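Local atomic coordinates of F-BAR domain only protein 1 (Danio rerio, PDB entry 5JP2), a protein that probably acts early in clathrin-mediated endocytosis, its mu homology domain binding an Eps15 peptide, and may thereby regulate Bmp signalling. Residues 69-74 with 97-102; 21-26 with 257-262; 79-84 with 129-134; 15-20 with 263-268. All coordinates share one frame; numbering follows the deposited sequence. Where two conformers were deposited one is given.

In the fold
Strand 17-31 opens the chain's long mixed sheet. Its first residues meet the C-terminal part of the chain in contact 4 (15-20 with 263-268), which closes the widest loop. Contact 2 (21-26 with 257-262) nests inside it, one step further along the same strand. Contacts 1 and 3 both lie within the loop of contact 2. They cross each other, because their segments alternate in the order 69-74, 79-84, 97-102, 129-134. Contacts 3 and 4 pair strands of the long sheet, and contact 1 pairs strands of the small four-stranded sheet. Contact 2 joins the two sheets, and contacts 1 and 3 also pack on each other.

Contact 1: residues 69-74 with 97-102; sequences SFRLVN and PDTKDF
F102 CB lies over one face of the F70 ring, 3.6 Å from F70 CZ. The two rings are near parallel, their planes 27° apart, but offset so far that little of one lies over the other. F70 has its CG between backbone N and carbonyl carbon (chi1 67°), which brings the ring end toward F102. L72 touches the same neighbour from further along the strand, its CD1 lying 3.6 Å from F102 CE2. F70 and F102 exchange two backbone bonds, each 3.0 Å between N of one and O of the other. L72 N gives a shorter bond to K100 O, at 2.8 Å. F102 O also takes a bond from S69 OG, which comes from above the carbonyl plane.

R71 and D101 run alongside each other on the other face of the sheet. R71 NH1 forms a salt bridge to D101 OD1 at 3.1 Å, with guanidinium and carboxylate planes 86° apart. D101 OD2 sits over the guanidinium face, and T99 CG2 meets its edge. Q94 NE2 also gives a hydrogen bond to D101 OD1. A leucine in place of R71 would probably leave D101 without its cationic partner across the strand pair, with the Q94 bond remaining. The pairing is that of two antiparallel beta strands, here the central pair of the four-stranded sheet of the mu homology domain.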
loop_
_atom_site.group_PDB
_atom_site.type_symbol
_atom_site.label_atom_id
_atom_site.label_comp_id
_atom_site.label_asym_id
_atom_site.label_seq_id
_atom_site.Cartn_x
_atom_site.Cartn_y
_atom_site.Cartn_z
ATOM N N SER B 69 -5.436 12.130 -20.704
ATOM C CA SER B 69 -4.095 11.592 -20.816
ATOM C C SER B 69 -3.368 11.750 -19.490
ATOM O O SER B 69 -3.549 12.753 -18.809
ATOM C CB SER B 69 -3.325 12.302 -21.906
ATOM O OG SER B 69 -1.992 11.829 -21.949
ATOM N N PHE B 70 -2.563 10.759 -19.108
ATOM C CA PHE B 70 -1.825 10.861 -17.854
ATOM C C PHE B 70 -0.432 10.261 -17.978
ATOM O O PHE B 70 -0.091 9.606 -18.958
ATOM C CB PHE B 70 -2.587 10.224 -16.699
ATOM C CG PHE B 70 -2.734 8.737 -16.785
ATOM C CD1 PHE B 70 -1.757 7.901 -16.278
ATOM C CD2 PHE B 70 -3.875 8.175 -17.307
ATOM C CE1 PHE B 70 -1.894 6.545 -16.323
ATOM C CE2 PHE B 70 -4.017 6.815 -17.353
ATOM C CZ PHE B 70 -3.020 5.996 -16.855
ATOM N N ARG B 71 0.378 10.516 -16.958
ATOM C CA ARG B 71 1.785 10.148 -16.926
ATOM C C ARG B 71 2.118 9.469 -15.602
ATOM O O ARG B 71 1.696 9.936 -14.542
ATOM C CB ARG B 71 2.633 11.400 -17.078
ATOM C CG ARG B 71 4.077 11.182 -17.350
ATOM C CD ARG B 71 4.864 12.473 -17.168
ATOM N NE ARG B 71 4.414 13.530 -18.063
ATOM C CZ ARG B 71 4.756 13.632 -19.340
ATOM N NH1 ARG B 71 5.548 12.728 -19.903
ATOM N NH2 ARG B 71 4.289 14.638 -20.058
ATOM N N LEU B 72 2.891 8.386 -15.651
ATOM C CA LEU B 72 3.499 7.838 -14.440
ATOM C C LEU B 72 4.916 8.362 -14.279
ATOM O O LEU B 72 5.693 8.375 -15.231
ATOM C CB LEU B 72 3.526 6.318 -14.475
ATOM C CG LEU B 72 2.241 5.588 -14.822
ATOM C CD1 LEU B 72 2.555 4.122 -14.935
ATOM C CD2 LEU B 72 1.197 5.829 -13.761
ATOM N N VAL B 73 5.267 8.752 -13.057
ATOM C CA VAL B 73 6.557 9.367 -12.790
ATOM C C VAL B 73 7.224 8.674 -11.618
ATOM O O VAL B 73 6.567 8.036 -10.795
ATOM C CB VAL B 73 6.433 10.874 -12.505
ATOM C CG1 VAL B 73 5.864 11.595 -13.701
ATOM C CG2 VAL B 73 5.554 11.090 -11.315
ATOM N N ASN B 74 8.549 8.826 -11.551
ATOM C CA ASN B 74 9.386 8.194 -10.531
ATOM C C ASN B 74 9.148 6.689 -10.483
ATOM O O ASN B 74 8.976 6.095 -9.420
ATOM C CB ASN B 74 9.166 8.827 -9.156
ATOM C CG ASN B 74 10.224 8.417 -8.154
ATOM O OD1 ASN B 74 11.344 8.069 -8.526
ATOM N ND2 ASN B 74 9.872 8.441 -6.876
ATOM N N PRO B 97 13.078 5.823 -18.956
ATOM C CA PRO B 97 13.024 4.914 -17.803
ATOM C C PRO B 97 12.240 5.444 -16.618
ATOM O O PRO B 97 11.713 4.638 -15.843
ATOM C CB PRO B 97 14.499 4.731 -17.449
ATOM C CG PRO B 97 15.109 6.018 -17.862
ATOM C CD PRO B 97 14.408 6.428 -19.116
ATOM N N ASP B 98 12.194 6.758 -16.410
ATOM C CA ASP B 98 11.553 7.331 -15.231
ATOM C C ASP B 98 10.131 7.811 -15.464
ATOM O O ASP B 98 9.510 8.310 -14.524
ATOM C CB ASP B 98 12.381 8.488 -14.686
ATOM C CG ASP B 98 13.315 8.058 -13.583
ATOM O OD1 ASP B 98 12.875 7.277 -12.717
ATOM O OD2 ASP B 98 14.485 8.493 -13.586
ATOM N N THR B 99 9.607 7.694 -16.682
ATOM C CA THR B 99 8.310 8.263 -17.019
ATOM C C THR B 99 7.635 7.416 -18.088
ATOM O O THR B 99 8.311 6.884 -18.969
ATOM C CB THR B 99 8.505 9.699 -17.503
ATOM O OG1 THR B 99 8.742 10.543 -16.373
ATOM C CG2 THR B 99 7.319 10.194 -18.276
ATOM N N LYS B 100 6.308 7.300 -18.022
ATOM C CA LYS B 100 5.570 6.649 -19.096
ATOM C C LYS B 100 4.183 7.254 -19.249
ATOM O O LYS B 100 3.504 7.522 -18.259
ATOM C CB LYS B 100 5.432 5.143 -18.878
ATOM C CG LYS B 100 5.229 4.420 -20.198
ATOM C CD LYS B 100 4.778 2.985 -20.058
ATOM C CE LYS B 100 4.856 2.303 -21.412
ATOM N NZ LYS B 100 4.506 3.250 -22.508
ATOM N N ASP B 101 3.745 7.385 -20.494
ATOM C CA ASP B 101 2.503 8.049 -20.842
ATOM C C ASP B 101 1.431 7.055 -21.254
ATOM O O ASP B 101 1.714 6.015 -21.850
ATOM C CB ASP B 101 2.695 9.040 -21.991
ATOM C CG ASP B 101 3.471 10.258 -21.587
ATOM O OD1 ASP B 101 4.654 10.128 -21.242
ATOM O OD2 ASP B 101 2.882 11.345 -21.586
ATOM N N PHE B 102 0.192 7.408 -20.940
ATOM C CA PHE B 102 -0.971 6.631 -21.315
ATOM C C PHE B 102 -2.081 7.562 -21.770
ATOM O O PHE B 102 -2.245 8.656 -21.233
ATOM C CB PHE B 102 -1.450 5.793 -20.142
ATOM C CG PHE B 102 -0.475 4.748 -19.726
ATOM C CD1 PHE B 102 -0.479 3.506 -20.325
ATOM C CD2 PHE B 102 0.452 5.006 -18.734
ATOM C CE1 PHE B 102 0.424 2.550 -19.941
ATOM C CE2 PHE B 102 1.349 4.052 -18.345
ATOM C CZ PHE B 102 1.338 2.824 -18.948
#

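Contact 2: residues 21-26 with 257-262; sequences AAITEY and LDVELV
I23 CD1 reaches across to L257 and comes within 3.8 Å of its CD2. The same methyl lies 4.0 Å from D258 CA and 4.4 Å from V259 CG1. I23 is extended, with CG1 anti to the carbonyl carbon (chi1 -63°) and CD1 anti again beyond it, which carries the methyl to the second strand. A21 makes the other apolar touch, its CB 3.9 Å from V259 CG1. No hydrogen bond spans the two segments, and their strand axes come no closer than 8.5 Å.

The next shell sets these groups in place. D258 OD1 accepts a bond from V259 N at 2.9 Å, met from above the carboxylate plane, and also forms a salt bridge with K273. L257 O and N are hydrogen-bonded to S253 OG and S255 OG. Y133 packs on both I23 and L257, and F70 packs on V259. A21 and I23 are bonded through their backbones to strand 266-283. On the other side of strand 17-31, A22 and T24 pack on the bound peptide. This is face-to-face packing of two beta sheets, as in a beta sandwich: the small sheet's edge strand 258-261 lies against the long mixed sheet.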
loop_
_atom_site.group_PDB
_atom_site.type_symbol
_atom_site.label_atom_id
_atom_site.label_comp_id
_atom_site.label_asym_id
_atom_site.label_seq_id
_atom_site.Cartn_x
_atom_site.Cartn_y
_atom_site.Cartn_z
ATOM N N ALA B 21 -7.363 10.162 -8.546
ATOM C CA ALA B 21 -6.560 8.951 -8.618
ATOM C C ALA B 21 -6.337 8.376 -7.220
ATOM O O ALA B 21 -6.393 9.097 -6.224
ATOM C CB ALA B 21 -5.215 9.223 -9.278
ATOM N N ALA B 22 -6.115 7.065 -7.149
ATOM C CA ALA B 22 -5.776 6.404 -5.895
ATOM C C ALA B 22 -4.676 5.395 -6.154
ATOM O O ALA B 22 -4.798 4.551 -7.042
ATOM C CB ALA B 22 -6.979 5.710 -5.255
ATOM N N ILE B 23 -3.612 5.498 -5.373
ATOM C CA ILE B 23 -2.457 4.618 -5.445
ATOM C C ILE B 23 -2.474 3.789 -4.175
ATOM O O ILE B 23 -2.376 4.342 -3.079
ATOM C CB ILE B 23 -1.151 5.412 -5.575
ATOM C CG1 ILE B 23 -1.128 6.222 -6.864
ATOM C CG2 ILE B 23 0.038 4.511 -5.519
ATOM C CD1 ILE B 23 0.091 7.091 -7.000
ATOM N N THR B 24 -2.625 2.474 -4.321
ATOM C CA THR B 24 -2.728 1.540 -3.210
ATOM C C THR B 24 -1.602 0.521 -3.315
ATOM O O THR B 24 -1.392 -0.057 -4.377
ATOM C CB THR B 24 -4.075 0.841 -3.231
ATOM O OG1 THR B 24 -5.098 1.831 -3.260
ATOM C CG2 THR B 24 -4.255 0.002 -2.013
ATOM N N GLU B 25 -0.861 0.323 -2.233
ATOM C CA GLU B 25 0.294 -0.559 -2.268
ATOM C C GLU B 25 0.305 -1.497 -1.072
ATOM O O GLU B 25 0.041 -1.073 0.046
ATOM C CB GLU B 25 1.591 0.246 -2.326
ATOM C CG GLU B 25 1.809 0.860 -3.666
ATOM C CD GLU B 25 3.134 1.526 -3.809
ATOM O OE1 GLU B 25 3.914 1.504 -2.859
ATOM O OE2 GLU B 25 3.396 2.097 -4.875
ATOM N N TYR B 26 0.571 -2.773 -1.320
ATOM C CA TYR B 26 0.796 -3.758 -0.273
ATOM C C TYR B 26 2.247 -4.221 -0.286
ATOM O O TYR B 26 2.863 -4.356 -1.340
ATOM C CB TYR B 26 -0.121 -4.960 -0.423
ATOM C CG TYR B 26 -1.549 -4.628 -0.172
ATOM C CD1 TYR B 26 -2.075 -4.670 1.103
ATOM C CD2 TYR B 26 -2.373 -4.246 -1.207
ATOM C CE1 TYR B 26 -3.390 -4.348 1.327
ATOM C CE2 TYR B 26 -3.679 -3.931 -0.996
ATOM C CZ TYR B 26 -4.187 -3.979 0.268
ATOM O OH TYR B 26 -5.507 -3.665 0.465
ATOM N N LEU B 257 6.266 5.588 -6.964
ATOM C CA LEU B 257 5.456 5.881 -8.133
ATOM C C LEU B 257 4.465 7.001 -7.842
ATOM O O LEU B 257 3.928 7.118 -6.740
ATOM C CB LEU B 257 4.720 4.622 -8.589
ATOM C CG LEU B 257 3.735 4.704 -9.754
ATOM C CD1 LEU B 257 3.723 3.406 -10.462
ATOM C CD2 LEU B 257 2.333 4.997 -9.287
ATOM N N ASP B 258 4.231 7.836 -8.850
ATOM C CA ASP B 258 3.256 8.910 -8.753
ATOM C C ASP B 258 2.602 9.094 -10.120
ATOM O O ASP B 258 3.102 8.607 -11.133
ATOM C CB ASP B 258 3.922 10.202 -8.273
ATOM C CG ASP B 258 2.977 11.107 -7.542
ATOM O OD1 ASP B 258 1.774 10.798 -7.474
ATOM O OD2 ASP B 258 3.438 12.146 -7.049
ATOM N N VAL B 259 1.475 9.800 -10.143
ATOM C CA VAL B 259 0.719 10.023 -11.368
ATOM C C VAL B 259 0.414 11.511 -11.526
ATOM O O VAL B 259 0.119 12.204 -10.551
ATOM C CB VAL B 259 -0.573 9.181 -11.373
ATOM C CG1 VAL B 259 -1.488 9.593 -10.252
ATOM C CG2 VAL B 259 -1.259 9.269 -12.704
ATOM N N GLU B 260 0.526 12.013 -12.748
ATOM C CA GLU B 260 0.143 13.381 -13.041
ATOM C C GLU B 260 -0.511 13.434 -14.414
ATOM O O GLU B 260 -0.181 12.649 -15.300
ATOM C CB GLU B 260 1.338 14.335 -12.979
ATOM C CG GLU B 260 2.283 14.244 -14.137
ATOM C CD GLU B 260 3.562 15.020 -13.906
ATOM O OE1 GLU B 260 3.863 15.321 -12.737
ATOM O OE2 GLU B 260 4.255 15.350 -14.892
ATOM N N LEU B 261 -1.464 14.347 -14.575
ATOM C CA LEU B 261 -2.181 14.472 -15.834
ATOM C C LEU B 261 -1.331 15.199 -16.859
ATOM O O LEU B 261 -0.427 15.955 -16.516
ATOM C CB LEU B 261 -3.487 15.226 -15.641
ATOM C CG LEU B 261 -4.529 14.609 -14.724
ATOM C CD1 LEU B 261 -5.841 15.376 -14.842
ATOM C CD2 LEU B 261 -4.722 13.163 -15.045
ATOM N N VAL B 262 -1.625 14.964 -18.130
ATOM C CA VAL B 262 -0.912 15.603 -19.231
ATOM C C VAL B 262 -1.938 16.406 -20.004
ATOM O O VAL B 262 -2.880 15.842 -20.573
ATOM C CB VAL B 262 -0.211 14.596 -20.141
ATOM C CG1 VAL B 262 0.587 15.325 -21.179
ATOM C CG2 VAL B 262 0.682 13.698 -19.330
#

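Contact 3: residues 79-84 with 129-134; sequences DHFLPN and ALLKYQ
A classic beta bulge starts this antiparallel pairing, where D79 and H80 both face Q134. D79 N bonds to Q134 O at 2.9 Å, while H80 N reaches the same oxygen only weakly. Q134 N returns a bond to H80 O. Beyond the bulge the pairing is regular. L82 N meets K132 O at 2.8 Å, and K132 N bonds back to L82 O from well above the carbonyl plane. N84 closes the far end twice. Its backbone N bonds to L130 O, and its ND2 bonds to A129 O at 3.1 Å. That side-chain bond is nearly straight at the hydrogen, 159°, and A129 O lies close to the amide plane. N84 OD1 is used elsewhere, by L87 N.

On the inner face L131 carries the apolar contact. With CG anti to the backbone N (chi1 -176°), its two methyls divide between neighbours. L131 CD2 meets the F81 ring at its edge, 3.8 Å from F81 CD1. The other methyl, L131 CD1, lies 4.0 Å from P83 CG. Y133 CB also approaches the F81 ring obliquely, at 4.2 Å from F81 CD1. L82 and K132 share the other face, where K132 NZ forms a salt bridge with D46.

Strand 80-83 is one of the two outermost strands of the mixed sheet. Strand 125-137 lies between it and strand 39-52. F81 and L131 pack on L72, and L130 packs on F70, so strand 69-73 packs against part of the inner face. P83 reaches F102 of strand 99-104.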
loop_
_atom_site.group_PDB
_atom_site.type_symbol
_atom_site.label_atom_id
_atom_site.label_comp_id
_atom_site.label_asym_id
_atom_site.label_seq_id
_atom_site.Cartn_x
_atom_site.Cartn_y
_atom_site.Cartn_z
ATOM N N ASP B 79 9.241 -2.829 -11.153
ATOM C CA ASP B 79 9.760 -3.892 -11.998
ATOM C C ASP B 79 8.841 -4.200 -13.176
ATOM O O ASP B 79 9.327 -4.557 -14.251
ATOM C CB ASP B 79 9.992 -5.153 -11.165
ATOM C CG ASP B 79 11.041 -4.962 -10.088
ATOM O OD1 ASP B 79 11.923 -4.088 -10.234
ATOM O OD2 ASP B 79 10.988 -5.702 -9.089
ATOM N N HIS B 80 7.523 -4.085 -13.004
ATOM C CA HIS B 80 6.588 -4.601 -13.997
ATOM C C HIS B 80 5.248 -3.876 -13.933
ATOM O O HIS B 80 4.756 -3.564 -12.849
ATOM C CB HIS B 80 6.377 -6.102 -13.793
ATOM C CG HIS B 80 5.616 -6.761 -14.897
ATOM N ND1 HIS B 80 5.917 -6.564 -16.226
ATOM C CD2 HIS B 80 4.571 -7.621 -14.870
ATOM C CE1 HIS B 80 5.088 -7.272 -16.972
ATOM N NE2 HIS B 80 4.261 -7.921 -16.173
ATOM N N PHE B 81 4.648 -3.650 -15.102
ATOM C CA PHE B 81 3.371 -2.959 -15.247
ATOM C C PHE B 81 2.374 -3.815 -16.005
ATOM O O PHE B 81 2.728 -4.449 -16.998
ATOM C CB PHE B 81 3.511 -1.667 -16.030
ATOM C CG PHE B 81 4.424 -0.677 -15.420
ATOM C CD1 PHE B 81 3.951 0.246 -14.514
ATOM C CD2 PHE B 81 5.753 -0.635 -15.785
ATOM C CE1 PHE B 81 4.794 1.183 -13.961
ATOM C CE2 PHE B 81 6.602 0.296 -15.237
ATOM C CZ PHE B 81 6.123 1.211 -14.326
ATOM N N LEU B 82 1.117 -3.791 -15.567
ATOM C CA LEU B 82 0.007 -4.383 -16.308
ATOM C C LEU B 82 -1.083 -3.347 -16.520
ATOM O O LEU B 82 -2.030 -3.255 -15.732
ATOM C CB LEU B 82 -0.561 -5.609 -15.607
ATOM C CG LEU B 82 0.281 -6.870 -15.750
ATOM C CD1 LEU B 82 -0.373 -8.025 -15.020
ATOM C CD2 LEU B 82 0.468 -7.193 -17.218
ATOM N N PRO B 83 -0.988 -2.558 -17.583
ATOM C CA PRO B 83 -2.017 -1.555 -17.848
ATOM C C PRO B 83 -3.334 -2.200 -18.221
ATOM O O PRO B 83 -3.397 -3.340 -18.671
ATOM C CB PRO B 83 -1.449 -0.764 -19.025
ATOM C CG PRO B 83 -0.043 -1.216 -19.172
ATOM C CD PRO B 83 0.028 -2.579 -18.638
ATOM N N ASN B 84 -4.401 -1.445 -18.039
ATOM C CA ASN B 84 -5.705 -1.922 -18.464
ATOM C C ASN B 84 -5.773 -1.754 -19.968
ATOM O O ASN B 84 -5.816 -0.630 -20.464
ATOM C CB ASN B 84 -6.819 -1.143 -17.774
ATOM C CG ASN B 84 -8.192 -1.505 -18.278
ATOM O OD1 ASN B 84 -8.369 -1.869 -19.426
ATOM N ND2 ASN B 84 -9.176 -1.415 -17.409
ATOM N N ALA B 129 -10.100 0.890 -12.957
ATOM C CA ALA B 129 -8.807 0.303 -12.630
ATOM C C ALA B 129 -7.860 0.501 -13.800
ATOM O O ALA B 129 -8.096 -0.013 -14.888
ATOM C CB ALA B 129 -8.964 -1.176 -12.290
ATOM N N LEU B 130 -6.824 1.299 -13.596
ATOM C CA LEU B 130 -5.873 1.580 -14.660
ATOM C C LEU B 130 -4.700 0.602 -14.728
ATOM O O LEU B 130 -4.250 0.266 -15.825
ATOM C CB LEU B 130 -5.355 3.004 -14.517
ATOM C CG LEU B 130 -6.440 4.077 -14.578
ATOM C CD1 LEU B 130 -5.841 5.463 -14.625
ATOM C CD2 LEU B 130 -7.312 3.855 -15.783
ATOM N N LEU B 131 -4.124 0.212 -13.592
ATOM C CA LEU B 131 -2.823 -0.440 -13.631
ATOM C C LEU B 131 -2.591 -1.315 -12.410
ATOM O O LEU B 131 -3.033 -0.989 -11.310
ATOM C CB LEU B 131 -1.732 0.610 -13.728
ATOM C CG LEU B 131 -0.293 0.180 -13.876
ATOM C CD1 LEU B 131 0.037 0.016 -15.325
ATOM C CD2 LEU B 131 0.561 1.250 -13.262
ATOM N N LYS B 132 -1.877 -2.424 -12.621
ATOM C CA LYS B 132 -1.279 -3.224 -11.562
ATOM C C LYS B 132 0.229 -3.205 -11.757
ATOM O O LYS B 132 0.710 -3.101 -12.880
ATOM C CB LYS B 132 -1.771 -4.664 -11.577
ATOM C CG LYS B 132 -3.254 -4.807 -11.652
ATOM C CD LYS B 132 -3.959 -4.152 -10.504
ATOM C CE LYS B 132 -5.389 -4.647 -10.426
ATOM N NZ LYS B 132 -6.159 -3.974 -9.355
ATOM N N TYR B 133 0.982 -3.290 -10.668
ATOM C CA TYR B 133 2.428 -3.227 -10.797
ATOM C C TYR B 133 3.090 -3.867 -9.586
ATOM O O TYR B 133 2.455 -4.122 -8.567
ATOM C CB TYR B 133 2.919 -1.786 -11.010
ATOM C CG TYR B 133 2.584 -0.807 -9.925
ATOM C CD1 TYR B 133 1.360 -0.174 -9.894
ATOM C CD2 TYR B 133 3.490 -0.516 -8.928
ATOM C CE1 TYR B 133 1.048 0.722 -8.903
ATOM C CE2 TYR B 133 3.184 0.371 -7.930
ATOM C CZ TYR B 133 1.961 0.996 -7.927
ATOM O OH TYR B 133 1.650 1.883 -6.935
ATOM N N GLN B 134 4.383 -4.136 -9.728
ATOM C CA GLN B 134 5.124 -4.974 -8.800
ATOM C C GLN B 134 6.533 -4.441 -8.659
ATOM O O GLN B 134 7.125 -3.994 -9.637
ATOM C CB GLN B 134 5.169 -6.410 -9.310
ATOM C CG GLN B 134 5.159 -7.469 -8.270
ATOM C CD GLN B 134 5.090 -8.836 -8.889
ATOM O OE1 GLN B 134 5.430 -9.013 -10.056
ATOM N NE2 GLN B 134 4.636 -9.813 -8.118
#

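Contact 4: residues 15-20 with 263-268; sequences ESWPVA and GSRYRM
R265 lays its guanidinium on W17, with CZ 3.8 Å from the centroid of the six-membered ring, a cation-pi stack. The bend at chi2 (69°) turns the arginine back over the ring. R265 NH1 donates to E15 O at 3.3 Å, in the guanidinium plane but from above the carbonyl plane, and NH2 has a weak bond to A13 O. With an alanine in place of R265, this face of W17 would probably lose its cationic cover and E15 O the NH1 donor. S16 OG lies 3.0 Å from R265 O and 3.2 Å from S264 O.

W17 O accepts from R267 N, and R267 O from V19 N, both at 3.0 Å; W17 N reaches R265 O only weakly. This is the parallel pairing of strand 17-31 with strand 266-283 in the domain's otherwise antiparallel long sheet.

W17 NE1 donates to S12 O. Y266 OH bonds to P66 O, and its CE2 meets the indole edge at W17 CE3. A water accepts from R267 NH2 at 3.0 Å and donates to E15 OE1 and S16 O. Beyond the two segments, R267 NH2 is salt-bridged to an acidic side chain of the bound peptide.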
loop_
_atom_site.group_PDB
_atom_site.type_symbol
_atom_site.label_atom_id
_atom_site.label_comp_id
_atom_site.label_asym_id
_atom_site.label_seq_id
_atom_site.Cartn_x
_atom_site.Cartn_y
_atom_site.Cartn_z
ATOM N N GLU B 15 -15.987 23.888 -19.161
ATOM C CA GLU B 15 -15.175 23.945 -17.952
ATOM C C GLU B 15 -14.264 22.725 -17.854
ATOM O O GLU B 15 -14.583 21.645 -18.350
ATOM C CB GLU B 15 -16.050 24.049 -16.699
ATOM C CG GLU B 15 -17.194 23.072 -16.621
ATOM C CD GLU B 15 -17.864 23.069 -15.256
ATOM O OE1 GLU B 15 -17.214 23.461 -14.271
ATOM O OE2 GLU B 15 -19.042 22.672 -15.161
ATOM N N SER B 16 -13.100 22.922 -17.235
ATOM C CA SER B 16 -12.157 21.827 -17.025
ATOM C C SER B 16 -12.755 20.784 -16.093
ATOM O O SER B 16 -13.355 21.121 -15.072
ATOM C CB SER B 16 -10.849 22.355 -16.447
ATOM O OG SER B 16 -9.810 21.411 -16.618
ATOM N N TRP B 17 -12.580 19.520 -16.437
ATOM C CA TRP B 17 -13.310 18.483 -15.720
ATOM C C TRP B 17 -12.413 17.776 -14.718
ATOM O O TRP B 17 -11.252 17.481 -15.035
ATOM C CB TRP B 17 -13.884 17.477 -16.707
ATOM C CG TRP B 17 -14.731 18.106 -17.765
ATOM C CD1 TRP B 17 -15.820 18.905 -17.573
ATOM C CD2 TRP B 17 -14.574 17.981 -19.183
ATOM N NE1 TRP B 17 -16.344 19.289 -18.780
ATOM C CE2 TRP B 17 -15.599 18.732 -19.785
ATOM C CE3 TRP B 17 -13.668 17.306 -20.000
ATOM C CZ2 TRP B 17 -15.743 18.824 -21.165
ATOM C CZ3 TRP B 17 -13.812 17.401 -21.368
ATOM C CH2 TRP B 17 -14.838 18.154 -21.937
ATOM N N PRO B 18 -12.903 17.492 -13.512
ATOM C CA PRO B 18 -12.056 16.854 -12.500
ATOM C C PRO B 18 -12.078 15.333 -12.557
ATOM O O PRO B 18 -13.117 14.714 -12.789
ATOM C CB PRO B 18 -12.678 17.345 -11.192
ATOM C CG PRO B 18 -14.148 17.424 -11.524
ATOM C CD PRO B 18 -14.221 17.868 -12.964
ATOM N N VAL B 19 -10.915 14.729 -12.293
ATOM C CA VAL B 19 -10.815 13.307 -11.991
ATOM C C VAL B 19 -9.946 13.151 -10.754
ATOM O O VAL B 19 -9.231 14.066 -10.354
ATOM C CB VAL B 19 -10.244 12.465 -13.161
ATOM C CG1 VAL B 19 -11.108 12.596 -14.405
ATOM C CG2 VAL B 19 -8.805 12.823 -13.461
ATOM N N ALA B 20 -10.018 11.976 -10.143
ATOM C CA ALA B 20 -9.216 11.658 -8.975
ATOM C C ALA B 20 -8.543 10.300 -9.143
ATOM O O ALA B 20 -9.080 9.402 -9.791
ATOM C CB ALA B 20 -10.073 11.668 -7.714
ATOM N N GLY B 263 -1.770 17.714 -20.015
ATOM C CA GLY B 263 -2.744 18.590 -20.614
ATOM C C GLY B 263 -3.601 19.265 -19.564
ATOM O O GLY B 263 -3.709 18.819 -18.420
ATOM N N SER B 264 -4.199 20.380 -19.964
ATOM C CA SER B 264 -4.965 21.220 -19.062
ATOM C C SER B 264 -6.460 20.986 -19.155
ATOM O O SER B 264 -7.210 21.621 -18.419
ATOM C CB SER B 264 -4.661 22.691 -19.330
ATOM O OG SER B 264 -4.863 23.000 -20.696
ATOM N N ARG B 265 -6.914 20.103 -20.044
ATOM C CA ARG B 265 -8.347 19.969 -20.274
ATOM C C ARG B 265 -9.031 19.277 -19.114
ATOM O O ARG B 265 -10.231 19.463 -18.902
ATOM C CB ARG B 265 -8.607 19.197 -21.561
ATOM C CG ARG B 265 -10.029 19.299 -22.086
ATOM C CD ARG B 265 -10.342 20.702 -22.607
ATOM N NE ARG B 265 -11.766 20.920 -22.854
ATOM C CZ ARG B 265 -12.688 21.030 -21.904
ATOM N NH1 ARG B 265 -12.347 20.933 -20.629
ATOM N NH2 ARG B 265 -13.955 21.233 -22.230
ATOM N N TYR B 266 -8.293 18.462 -18.376
ATOM C CA TYR B 266 -8.764 17.819 -17.167
ATOM C C TYR B 266 -7.855 18.251 -16.032
ATOM O O TYR B 266 -6.704 18.632 -16.249
ATOM C CB TYR B 266 -8.749 16.294 -17.310
ATOM C CG TYR B 266 -9.623 15.758 -18.420
ATOM C CD1 TYR B 266 -9.176 15.701 -19.725
ATOM C CD2 TYR B 266 -10.883 15.278 -18.150
ATOM C CE1 TYR B 266 -9.972 15.217 -20.719
ATOM C CE2 TYR B 266 -11.677 14.782 -19.143
ATOM C CZ TYR B 266 -11.218 14.757 -20.418
ATOM O OH TYR B 266 -12.023 14.275 -21.403
ATOM N N ARG B 267 -8.364 18.195 -14.817
ATOM C CA ARG B 267 -7.529 18.491 -13.669
ATOM C C ARG B 267 -7.735 17.433 -12.601
ATOM O O ARG B 267 -8.811 16.852 -12.473
ATOM C CB ARG B 267 -7.801 19.897 -13.108
ATOM C CG ARG B 267 -9.187 20.094 -12.609
ATOM C CD ARG B 267 -9.448 21.523 -12.176
ATOM N NE ARG B 267 -10.880 21.688 -12.031
ATOM C CZ ARG B 267 -11.575 21.241 -11.004
ATOM N NH1 ARG B 267 -10.965 20.639 -9.998
ATOM N NH2 ARG B 267 -12.877 21.399 -10.986
ATOM N N MET B 268 -6.692 17.207 -11.820
ATOM C CA MET B 268 -6.697 16.144 -10.831
ATOM C C MET B 268 -7.221 16.705 -9.527
ATOM O O MET B 268 -6.548 17.499 -8.866
ATOM C CB MET B 268 -5.308 15.543 -10.650
ATOM C CG MET B 268 -5.337 14.317 -9.767
ATOM S SD MET B 268 -5.676 12.781 -10.635
ATOM C CE MET B 268 -4.107 12.547 -11.366
HETATM O O HOH W 1 -14.834 22.707 -12.851
#